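Local coordinates for protein putative uronate isomerase (Thermotoga maritima, PDB 4NAR) that is of unproven function but may interconvert the enantiomers of lactate, as lactate racemases do, at residues A108-L113 / E208-K213; P131-R136 / I170-V175; D177-A182 / N197-I202; R217-N222 / I238-E243. One frame throughout, in Å; residues are numbered along the deposited sequence.

Contacts 1 and 2 sit on the two strands of one small antiparallel sheet, 107-113 and 130-135, with their centres about 9 Å apart; A108 N and V134 O, 2.6 Å apart, probably share a hydrogen bond between them. Helix 198-213 runs from contact 3, at its start, to contact 1, near its end, their centres about 17 Å apart, and helix 173-186 joins contact 2 to contact 3 over about 14 Å. Contact 4, on the hairpin that follows helix 198-213, touches contact 1 through F211 and Y242 but stays about 7 Å from contact 3 at the nearest atoms. A sulfate, probably from the crystallisation liquor and bonded by H180 among others, places contact 3 beside a pocket that may accept an anion.

Contact 1 of 4, residues A108-L113 / E208-K213; sequences AFVGTL and EMIFEK
M209, present as selenomethionine, reaches obliquely across to strand 108-113 and meets three residues there. Its SE atom lies 4.0 Å from G111 CA, and its CE methyl is 3.6 Å from the carbonyl oxygen T112 O. The same methyl reaches L113 CD2 at 3.9 Å; a bend at chi3 (-73°) turns it toward L113. Before the glycine, V110 places its CG2 branch 3.8 Å from I210 CG1 and slightly farther from M209 CB. Apart from the approach to T112 O the contacts are between apolar groups, joining a strand and a helix whose short axes approach to 7.8 Å at 142°. G111 lets the selenium come close to the backbone, because a CB there would clash with it. V110 and G111 both pair with I132 of strand 130-135, which is consistent with a beta bulge at this point. I132 also packs against V110 and M209, and V134 touches I210, so the second strand backs the contact. T112 turns away from the helix and bonds through OG1 to E129. What results is a two-stranded antiparallel sheet, strands 107-113 and 130-135, packed against the C-terminal end of helix 198-213.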
# COMPACT_ATOMS: atom_id res chain seq x y z
N ALA A 108 -15.32 -13.35 -5.85
CA ALA A 108 -15.38 -14.47 -6.77
C ALA A 108 -14.13 -15.33 -6.58
O ALA A 108 -13.01 -14.81 -6.51
CB ALA A 108 -15.49 -13.98 -8.23
N PHE A 109 -14.33 -16.64 -6.48
CA PHE A 109 -13.21 -17.57 -6.43
C PHE A 109 -12.65 -17.74 -7.85
O PHE A 109 -13.42 -18.05 -8.77
CB PHE A 109 -13.70 -18.91 -5.92
CG PHE A 109 -12.63 -19.96 -5.86
CD1 PHE A 109 -11.58 -19.83 -4.96
CD2 PHE A 109 -12.65 -21.06 -6.71
CE1 PHE A 109 -10.57 -20.79 -4.89
CE2 PHE A 109 -11.65 -22.03 -6.66
CZ PHE A 109 -10.61 -21.90 -5.74
N VAL A 110 -11.35 -17.56 -8.04
CA VAL A 110 -10.81 -17.79 -9.39
C VAL A 110 -9.94 -19.04 -9.50
O VAL A 110 -9.70 -19.54 -10.61
CB VAL A 110 -10.06 -16.55 -10.00
CG1 VAL A 110 -10.90 -15.29 -9.90
CG2 VAL A 110 -8.71 -16.35 -9.35
N GLY A 111 -9.46 -19.53 -8.37
CA GLY A 111 -8.54 -20.67 -8.36
C GLY A 111 -7.63 -20.65 -7.15
O GLY A 111 -7.76 -19.76 -6.31
N THR A 112 -6.72 -21.61 -7.06
CA THR A 112 -5.82 -21.69 -5.91
C THR A 112 -4.36 -21.55 -6.31
O THR A 112 -3.98 -21.90 -7.43
CB THR A 112 -5.96 -23.03 -5.14
OG1 THR A 112 -5.92 -24.11 -6.07
CG2 THR A 112 -7.27 -23.12 -4.38
N LEU A 113 -3.54 -21.03 -5.39
CA LEU A 113 -2.10 -21.20 -5.47
C LEU A 113 -1.77 -22.60 -4.93
O LEU A 113 -2.27 -22.99 -3.87
CB LEU A 113 -1.38 -20.13 -4.63
CG LEU A 113 -1.56 -18.67 -5.08
CD1 LEU A 113 -0.80 -17.71 -4.16
CD2 LEU A 113 -1.10 -18.48 -6.52
N GLU A 208 -2.44 -13.98 -12.71
CA GLU A 208 -2.55 -14.71 -13.97
C GLU A 208 -3.92 -15.37 -14.08
O GLU A 208 -4.61 -15.24 -15.09
CB GLU A 208 -1.48 -15.77 -14.04
CG GLU A 208 -0.30 -15.39 -14.90
CD GLU A 208 0.57 -16.58 -15.24
OE1 GLU A 208 1.29 -17.09 -14.34
OE2 GLU A 208 0.51 -17.02 -16.42
N MSE A 209 -4.31 -16.08 -13.02
CA MSE A 209 -5.59 -16.78 -13.00
C MSE A 209 -6.77 -15.80 -13.05
O MSE A 209 -7.84 -16.10 -13.59
CB MSE A 209 -5.69 -17.67 -11.76
CG MSE A 209 -5.16 -19.09 -11.96
SE MSE A 209 -5.09 -20.00 -10.23
CE MSE A 209 -3.54 -19.05 -9.52
N ILE A 210 -6.56 -14.61 -12.48
CA ILE A 210 -7.57 -13.57 -12.48
C ILE A 210 -7.76 -13.02 -13.89
O ILE A 210 -8.89 -12.99 -14.39
CB ILE A 210 -7.18 -12.42 -11.49
CG1 ILE A 210 -7.19 -12.95 -10.05
CG2 ILE A 210 -8.10 -11.20 -11.65
CD1 ILE A 210 -6.76 -11.94 -9.02
N PHE A 211 -6.68 -12.58 -14.53
CA PHE A 211 -6.81 -11.96 -15.85
C PHE A 211 -7.31 -12.90 -16.93
O PHE A 211 -7.90 -12.47 -17.93
CB PHE A 211 -5.53 -11.25 -16.26
CG PHE A 211 -5.37 -9.92 -15.62
CD1 PHE A 211 -5.61 -8.76 -16.34
CD2 PHE A 211 -5.04 -9.82 -14.27
CE1 PHE A 211 -5.48 -7.51 -15.73
CE2 PHE A 211 -4.93 -8.61 -13.65
CZ PHE A 211 -5.14 -7.44 -14.37
N GLU A 212 -7.08 -14.18 -16.72
CA GLU A 212 -7.65 -15.22 -17.55
C GLU A 212 -9.18 -15.15 -17.56
O GLU A 212 -9.81 -15.26 -18.62
CB GLU A 212 -7.22 -16.59 -17.03
CG GLU A 212 -6.47 -17.44 -18.05
CD GLU A 212 -6.77 -18.91 -17.88
OE1 GLU A 212 -6.88 -19.37 -16.71
OE2 GLU A 212 -6.94 -19.61 -18.90
N LYS A 213 -9.79 -14.96 -16.39
CA LYS A 213 -11.25 -14.98 -16.30
C LYS A 213 -11.93 -13.64 -16.66
O LYS A 213 -13.13 -13.61 -16.95
CB LYS A 213 -11.70 -15.49 -14.93
CG LYS A 213 -11.40 -16.98 -14.69
CD LYS A 213 -12.13 -17.86 -15.72
CE LYS A 213 -11.16 -18.82 -16.42
NZ LYS A 213 -11.56 -19.10 -17.84

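Contact 2 of 4, residues P131-R136 / I170-V175; sequences PIKVNR and IASTEV
E174 and K133 carry the polar half of this contact. K133 NZ donates to E174 OE2 at 2.6 Å, completing a salt bridge on the syn side of the carboxylate, 17° out of its plane. The glutamate chain bends at chi2 (91°), which swings the carboxylate back over P131, where the proline CG comes within 3.7 Å of OE2 and the two side chains cross at about a right angle. The other oxygen, OE1, accepts from a bound water that also donates to P131 O and accepts from V175 N at 2.9 Å, so one water ties the strand to the first turn of helix 173-186. If E174 were an alanine, the K133 ammonium would probably be left without its mate and the water would lose one of its three partners.

Farther along, S172 OG donates to K133 O at 2.9 Å from a position tilted 34° out of the carbonyl plane. Although S172 is the N-cap residue, its hydroxyl serves the strand and makes no capping bond. I170 has more of its surface buried here than P131; its carbonyl accepts from N135 N at 2.9 Å, while V134 CG1 packs on A171 CB. The N135 side chain turns elsewhere, to H99 and L137 N. Strand 130-135 is thus pinned to the lead-in of the helix by backbone and hydroxyl bonds in a buried zone, whereas the ion pair joins two partly exposed side chains, and the nearby helix start would probably favour the glutamate's negative charge.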
# COMPACT_ATOMS: atom_id res chain seq x y z
N PRO A 131 -6.61 -20.24 -1.67
CA PRO A 131 -7.65 -19.80 -2.62
C PRO A 131 -7.47 -18.32 -2.98
O PRO A 131 -7.10 -17.51 -2.12
CB PRO A 131 -8.96 -20.02 -1.85
CG PRO A 131 -8.55 -19.96 -0.38
CD PRO A 131 -7.15 -20.52 -0.32
N ILE A 132 -7.71 -17.99 -4.25
CA ILE A 132 -7.66 -16.60 -4.71
C ILE A 132 -9.07 -16.08 -4.95
O ILE A 132 -9.77 -16.56 -5.84
CB ILE A 132 -6.83 -16.47 -6.02
CG1 ILE A 132 -5.39 -16.92 -5.77
CG2 ILE A 132 -6.84 -15.04 -6.53
CD1 ILE A 132 -5.03 -18.16 -6.55
N LYS A 133 -9.47 -15.09 -4.15
CA LYS A 133 -10.81 -14.53 -4.25
C LYS A 133 -10.75 -13.01 -4.38
O LYS A 133 -10.15 -12.32 -3.53
CB LYS A 133 -11.64 -14.91 -3.03
CG LYS A 133 -11.73 -16.40 -2.78
CD LYS A 133 -12.53 -16.68 -1.53
CE LYS A 133 -12.32 -18.11 -1.05
NZ LYS A 133 -12.34 -18.16 0.45
N VAL A 134 -11.38 -12.48 -5.44
CA VAL A 134 -11.36 -11.05 -5.69
C VAL A 134 -12.77 -10.53 -5.95
O VAL A 134 -13.69 -11.32 -6.22
CB VAL A 134 -10.42 -10.72 -6.87
CG1 VAL A 134 -8.98 -11.01 -6.47
CG2 VAL A 134 -10.81 -11.53 -8.10
N ASN A 135 -12.93 -9.20 -5.86
CA ASN A 135 -14.24 -8.57 -6.00
C ASN A 135 -14.91 -9.09 -7.26
O ASN A 135 -14.27 -9.13 -8.32
CB ASN A 135 -14.14 -7.05 -6.09
CG ASN A 135 -15.47 -6.38 -5.79
OD1 ASN A 135 -16.43 -6.50 -6.54
ND2 ASN A 135 -15.54 -5.69 -4.64
N ARG A 136 -16.17 -9.50 -7.14
CA ARG A 136 -16.83 -10.16 -8.27
C ARG A 136 -17.11 -9.18 -9.41
O ARG A 136 -17.37 -9.60 -10.55
CB ARG A 136 -18.10 -10.89 -7.83
CG ARG A 136 -19.02 -10.05 -6.98
CD ARG A 136 -20.31 -10.80 -6.70
NE ARG A 136 -21.47 -9.96 -7.02
CZ ARG A 136 -22.29 -10.16 -8.05
NH1 ARG A 136 -22.10 -11.19 -8.86
NH2 ARG A 136 -23.30 -9.33 -8.25
N ILE A 170 -8.23 -5.37 -4.21
CA ILE A 170 -9.62 -5.80 -4.29
C ILE A 170 -9.71 -7.31 -4.08
O ILE A 170 -10.53 -8.01 -4.70
CB ILE A 170 -10.22 -5.43 -5.66
CG1 ILE A 170 -9.37 -6.05 -6.77
CG2 ILE A 170 -10.33 -3.90 -5.79
CD1 ILE A 170 -9.84 -5.75 -8.15
N ALA A 171 -8.86 -7.80 -3.19
CA ALA A 171 -8.77 -9.23 -2.94
C ALA A 171 -9.37 -9.56 -1.57
O ALA A 171 -10.35 -8.92 -1.11
CB ALA A 171 -7.31 -9.68 -3.03
N SER A 172 -8.78 -10.55 -0.90
CA SER A 172 -9.26 -10.95 0.40
C SER A 172 -8.19 -11.65 1.22
O SER A 172 -7.03 -11.76 0.80
CB SER A 172 -10.51 -11.82 0.26
OG SER A 172 -10.33 -12.86 -0.69
N THR A 173 -8.63 -12.15 2.36
CA THR A 173 -7.79 -12.53 3.47
C THR A 173 -6.68 -13.54 3.18
O THR A 173 -5.52 -13.30 3.55
CB THR A 173 -8.66 -13.06 4.61
OG1 THR A 173 -9.47 -11.98 5.08
CG2 THR A 173 -7.81 -13.57 5.76
N GLU A 174 -7.03 -14.65 2.56
CA GLU A 174 -6.09 -15.77 2.47
C GLU A 174 -4.85 -15.39 1.67
O GLU A 174 -3.73 -15.53 2.18
CB GLU A 174 -6.73 -17.03 1.88
CG GLU A 174 -8.00 -17.47 2.58
CD GLU A 174 -9.24 -16.86 1.93
OE1 GLU A 174 -9.20 -15.65 1.52
OE2 GLU A 174 -10.26 -17.59 1.82
N VAL A 175 -5.04 -14.91 0.45
CA VAL A 175 -3.89 -14.60 -0.39
C VAL A 175 -3.09 -13.41 0.16
O VAL A 175 -1.85 -13.38 0.05
CB VAL A 175 -4.32 -14.38 -1.88
CG1 VAL A 175 -5.28 -13.17 -2.00
CG2 VAL A 175 -3.09 -14.23 -2.79
O HOH W 1 -7.66 -14.94 -0.90

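Contact 3 of 4, residues D177-A182 / N197-I202; sequences DTFHWA and NPARKI. With SO4 (sulfate ion), chain B.
F179 and A199 bring their CA atoms to 4.6 Å, where helices 177-182 and 198-202 pass nearly antiparallel, their short axes 8.4 Å apart and at 156°. Such a close approach relies on small residues: A199 CB rests 3.7 Å from F179 CD1, and A182 CB faces P198 CB. I202 supplies the knob of the interface. Its CD1 methyl lies 3.7 Å from T178 CG2, similarly close to A182 CB and F179 CA, and its CG2 touches V175 one turn earlier, so it fits among four residues of the other helix as in knobs-into-holes packing. At the start of the second helix N197 is the N-cap, its OD1 accepting from R200 N at 2.9 Å.

The F179 ring, set by a chi1 of 88°, leans towards H180, and its CE1 sits 3.6 Å above the plane of the imidazole, over its centre. The CB of H180 points away from helix 198-213. Its NE2 donates to O1 of the sulfate at 2.8 Å, nearly straight at 163° and with the oxygen near the ring plane, while ND1 has a weak bond to S156. With an alanine here the sulfate would probably be left to its other partners, T72, W283 and N348, and F179 CE1 would lose the imidazole face it rests on. The anion probably came from the crystallisation liquor.

Helix 347-357 borders the H180 side through N348 and A351, and helix 115-121 closes over P198 and I202 with F117 and M121.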
# COMPACT_ATOMS: atom_id res chain seq x y z
N ASP A 177 -2.84 -12.48 3.44
CA ASP A 177 -2.09 -12.96 4.60
C ASP A 177 -0.78 -13.61 4.13
O ASP A 177 0.30 -13.35 4.70
CB ASP A 177 -2.91 -13.99 5.39
CG ASP A 177 -3.95 -13.35 6.32
OD1 ASP A 177 -4.32 -12.16 6.12
OD2 ASP A 177 -4.40 -14.05 7.25
N THR A 178 -0.91 -14.43 3.09
CA THR A 178 0.19 -15.21 2.54
C THR A 178 1.30 -14.31 2.01
O THR A 178 2.48 -14.55 2.31
CB THR A 178 -0.29 -16.12 1.39
OG1 THR A 178 -1.20 -17.10 1.92
CG2 THR A 178 0.89 -16.83 0.71
N PHE A 179 0.96 -13.29 1.22
CA PHE A 179 2.04 -12.46 0.70
C PHE A 179 2.68 -11.59 1.78
O PHE A 179 3.90 -11.39 1.78
CB PHE A 179 1.66 -11.68 -0.58
CG PHE A 179 1.03 -10.33 -0.34
CD1 PHE A 179 1.77 -9.25 0.12
CD2 PHE A 179 -0.31 -10.12 -0.68
CE1 PHE A 179 1.19 -8.00 0.30
CE2 PHE A 179 -0.90 -8.86 -0.51
CZ PHE A 179 -0.14 -7.80 -0.01
N HIS A 180 1.86 -11.09 2.70
CA HIS A 180 2.39 -10.30 3.81
C HIS A 180 3.38 -11.12 4.65
O HIS A 180 4.44 -10.62 5.04
CB HIS A 180 1.27 -9.74 4.68
CG HIS A 180 0.68 -8.47 4.15
ND1 HIS A 180 1.39 -7.29 4.08
CD2 HIS A 180 -0.56 -8.19 3.67
CE1 HIS A 180 0.62 -6.34 3.57
NE2 HIS A 180 -0.57 -6.87 3.32
N TRP A 181 3.04 -12.38 4.92
CA TRP A 181 3.92 -13.23 5.71
C TRP A 181 5.19 -13.61 4.95
O TRP A 181 6.28 -13.62 5.52
CB TRP A 181 3.17 -14.49 6.17
CG TRP A 181 3.94 -15.27 7.19
CD1 TRP A 181 4.45 -16.54 7.04
CD2 TRP A 181 4.31 -14.84 8.51
NE1 TRP A 181 5.11 -16.92 8.19
CE2 TRP A 181 5.04 -15.89 9.11
CE3 TRP A 181 4.09 -13.67 9.25
CZ2 TRP A 181 5.56 -15.82 10.41
CZ3 TRP A 181 4.61 -13.59 10.55
CH2 TRP A 181 5.33 -14.66 11.12
N ALA A 182 5.03 -13.95 3.66
CA ALA A 182 6.17 -14.23 2.79
C ALA A 182 7.13 -13.04 2.82
O ALA A 182 8.35 -13.22 2.95
CB ALA A 182 5.69 -14.49 1.35
N ASN A 197 10.63 -10.01 -5.66
CA ASN A 197 10.64 -10.49 -4.28
C ASN A 197 9.48 -11.47 -4.07
O ASN A 197 8.64 -11.62 -4.98
CB ASN A 197 10.51 -9.30 -3.32
CG ASN A 197 9.31 -8.44 -3.64
OD1 ASN A 197 8.15 -8.86 -3.46
ND2 ASN A 197 9.57 -7.22 -4.12
N PRO A 198 9.42 -12.14 -2.90
CA PRO A 198 8.38 -13.19 -2.78
C PRO A 198 6.93 -12.72 -2.96
O PRO A 198 6.16 -13.42 -3.64
CB PRO A 198 8.57 -13.71 -1.35
CG PRO A 198 10.01 -13.41 -1.02
CD PRO A 198 10.32 -12.12 -1.73
N ALA A 199 6.56 -11.60 -2.35
CA ALA A 199 5.18 -11.09 -2.43
C ALA A 199 4.80 -10.75 -3.87
O ALA A 199 3.68 -11.01 -4.32
CB ALA A 199 5.00 -9.85 -1.55
N ARG A 200 5.75 -10.15 -4.58
CA ARG A 200 5.57 -9.81 -5.98
C ARG A 200 5.40 -11.12 -6.82
O ARG A 200 4.54 -11.19 -7.72
CB ARG A 200 6.78 -8.96 -6.41
CG ARG A 200 6.50 -7.76 -7.30
CD ARG A 200 5.71 -6.61 -6.63
NE ARG A 200 4.63 -6.23 -7.53
CZ ARG A 200 3.94 -5.08 -7.53
NH1 ARG A 200 4.19 -4.10 -6.67
NH2 ARG A 200 2.98 -4.94 -8.43
N LYS A 201 6.15 -12.17 -6.50
CA LYS A 201 5.93 -13.48 -7.15
C LYS A 201 4.54 -14.06 -6.90
O LYS A 201 3.89 -14.56 -7.83
CB LYS A 201 6.97 -14.51 -6.68
CG LYS A 201 8.35 -14.32 -7.30
CD LYS A 201 9.36 -15.29 -6.65
CE LYS A 201 10.68 -15.31 -7.42
NZ LYS A 201 11.36 -14.00 -7.31
N ILE A 202 4.09 -14.02 -5.64
CA ILE A 202 2.76 -14.49 -5.26
C ILE A 202 1.66 -13.69 -5.98
O ILE A 202 0.70 -14.25 -6.53
CB ILE A 202 2.54 -14.37 -3.73
CG1 ILE A 202 3.44 -15.36 -2.98
CG2 ILE A 202 1.09 -14.61 -3.36
CD1 ILE A 202 3.41 -15.17 -1.47
S SO4 B . -3.40 -4.23 3.48
O1 SO4 B . -2.61 -5.06 2.55
O2 SO4 B . -4.52 -3.62 2.74
O3 SO4 B . -3.89 -5.07 4.58
O4 SO4 B . -2.54 -3.16 4.03

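Contact 4 of 4, residues R217-N222 / I238-E243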
# COMPACT_ATOMS: atom_id res chain seq x y z
N ARG A 217 -11.61 -5.88 -21.84
CA ARG A 217 -10.23 -5.43 -22.06
C ARG A 217 -9.74 -4.72 -20.79
O ARG A 217 -10.46 -3.90 -20.22
CB ARG A 217 -10.14 -4.45 -23.24
CG ARG A 217 -10.51 -5.04 -24.60
CD ARG A 217 -10.31 -4.00 -25.71
NE ARG A 217 -8.89 -3.64 -25.87
CZ ARG A 217 -8.45 -2.69 -26.69
NH1 ARG A 217 -9.30 -1.99 -27.43
NH2 ARG A 217 -7.14 -2.45 -26.76
N SER A 218 -8.51 -5.02 -20.36
CA SER A 218 -7.98 -4.50 -19.09
C SER A 218 -6.81 -3.54 -19.26
O SER A 218 -5.80 -3.89 -19.86
CB SER A 218 -7.51 -5.65 -18.21
OG SER A 218 -8.61 -6.35 -17.69
N PHE A 219 -6.91 -2.35 -18.68
CA PHE A 219 -5.82 -1.41 -18.82
C PHE A 219 -5.16 -1.07 -17.51
O PHE A 219 -5.81 -0.99 -16.47
CB PHE A 219 -6.29 -0.14 -19.54
CG PHE A 219 -6.88 -0.44 -20.89
CD1 PHE A 219 -6.04 -0.61 -21.99
CD2 PHE A 219 -8.25 -0.62 -21.04
CE1 PHE A 219 -6.58 -0.93 -23.25
CE2 PHE A 219 -8.80 -0.94 -22.30
CZ PHE A 219 -7.96 -1.10 -23.40
N THR A 220 -3.85 -0.91 -17.56
CA THR A 220 -3.13 -0.37 -16.43
C THR A 220 -2.72 1.05 -16.76
O THR A 220 -2.21 1.35 -17.85
CB THR A 220 -1.89 -1.21 -16.04
OG1 THR A 220 -1.18 -0.54 -14.99
CG2 THR A 220 -0.94 -1.43 -17.25
N LEU A 221 -3.00 1.95 -15.83
CA LEU A 221 -2.59 3.34 -15.94
C LEU A 221 -1.73 3.58 -14.69
O LEU A 221 -2.25 3.91 -13.62
CB LEU A 221 -3.83 4.25 -16.01
CG LEU A 221 -4.77 3.93 -17.19
CD1 LEU A 221 -5.80 2.86 -16.84
CD2 LEU A 221 -5.48 5.17 -17.71
N ASN A 222 -0.43 3.34 -14.85
CA ASN A 222 0.51 3.27 -13.74
C ASN A 222 1.20 4.63 -13.54
O ASN A 222 2.03 5.07 -14.35
CB ASN A 222 1.54 2.16 -14.03
CG ASN A 222 2.32 1.72 -12.78
OD1 ASN A 222 2.46 2.49 -11.81
ND2 ASN A 222 2.81 0.48 -12.79
N ILE A 238 0.73 3.74 -19.55
CA ILE A 238 -0.52 3.11 -19.93
C ILE A 238 -0.26 1.84 -20.73
O ILE A 238 0.50 1.87 -21.69
CB ILE A 238 -1.39 4.07 -20.77
CG1 ILE A 238 -1.55 5.42 -20.04
CG2 ILE A 238 -2.74 3.43 -21.10
CD1 ILE A 238 -2.56 6.38 -20.67
N ASP A 239 -0.87 0.73 -20.34
CA ASP A 239 -0.62 -0.52 -21.02
C ASP A 239 -1.81 -1.46 -20.86
O ASP A 239 -2.79 -1.13 -20.18
CB ASP A 239 0.67 -1.15 -20.50
CG ASP A 239 1.30 -2.11 -21.50
OD1 ASP A 239 0.56 -2.63 -22.38
OD2 ASP A 239 2.53 -2.34 -21.39
N GLU A 240 -1.74 -2.63 -21.48
CA GLU A 240 -2.94 -3.48 -21.57
C GLU A 240 -2.70 -4.94 -21.17
O GLU A 240 -1.67 -5.54 -21.50
CB GLU A 240 -3.57 -3.38 -22.98
CG GLU A 240 -4.80 -4.30 -23.17
CD GLU A 240 -5.61 -4.04 -24.45
OE1 GLU A 240 -5.13 -3.34 -25.37
OE2 GLU A 240 -6.75 -4.56 -24.53
N GLY A 241 -3.66 -5.51 -20.45
CA GLY A 241 -3.62 -6.92 -20.11
C GLY A 241 -2.57 -7.24 -19.06
O GLY A 241 -1.78 -6.36 -18.65
N TYR A 242 -2.56 -8.50 -18.62
CA TYR A 242 -1.61 -8.98 -17.62
C TYR A 242 -0.18 -8.55 -17.93
O TYR A 242 0.48 -7.91 -17.09
CB TYR A 242 -1.72 -10.51 -17.51
CG TYR A 242 -0.72 -11.15 -16.57
CD1 TYR A 242 -0.91 -11.12 -15.19
CD2 TYR A 242 0.42 -11.81 -17.07
CE1 TYR A 242 0.01 -11.71 -14.32
CE2 TYR A 242 1.35 -12.41 -16.19
CZ TYR A 242 1.14 -12.35 -14.82
OH TYR A 242 2.05 -12.94 -13.97
N GLU A 243 0.30 -8.88 -19.13
CA GLU A 243 1.68 -8.57 -19.53
C GLU A 243 1.93 -7.07 -19.52
O GLU A 243 3.06 -6.62 -19.26
CB GLU A 243 2.01 -9.13 -20.92
CG GLU A 243 1.88 -10.64 -21.05
CD GLU A 243 3.00 -11.39 -20.32
OE1 GLU A 243 3.94 -10.72 -19.80
OE2 GLU A 243 2.94 -12.65 -20.27
O HOH W 2 -7.02 -6.49 -22.21
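F219 to L221 pair antiparallel with I238 to E240, the two short strand axes 4.6 Å apart. T220 and D239 form the hydrogen-bonded pair, T220 N donating to D239 O at 2.8 Å and D239 N returning a bond to T220 O. F219 with E240 and L221 with I238 are the flanking non-hydrogen-bonded pairs. Beyond them G241 N reaches S218 O at 2.7 Å; the positive phi of G241 (72°) suits a glycine where the strand gives way to helix 241-259. The two segments are the base of a beta hairpin, strands 217-227 and 231-240, which lies in the large mixed sheet with strand 144-150 next to 217-227 and strand 5-6 next to 231-240.

On the face bearing F219 and E240, R217 grips the glutamate side-on: a bend of its chain at chi3 (66°) brings the guanidinium round to the carboxylate, where NE binds OE2 at 2.7 Å and NH2 binds OE1 at 2.6 Å, both oxygens close to the guanidinium plane and both met on their syn side. The planes of the two groups are turned 27° from each other. F219 runs alongside E240, pointing the same way, and its CZ rests 3.4 Å above the guanidinium plane towards the rim, while F146 meets its ring. A bound water joins E240 OE2 to S218 N, giving that oxygen a second donor. Across the sheet T220 CG2 packs 3.6 Å from D239 CB, with T220 OG1 bonded to N149 and D239 OD2 held by R247 and Y4.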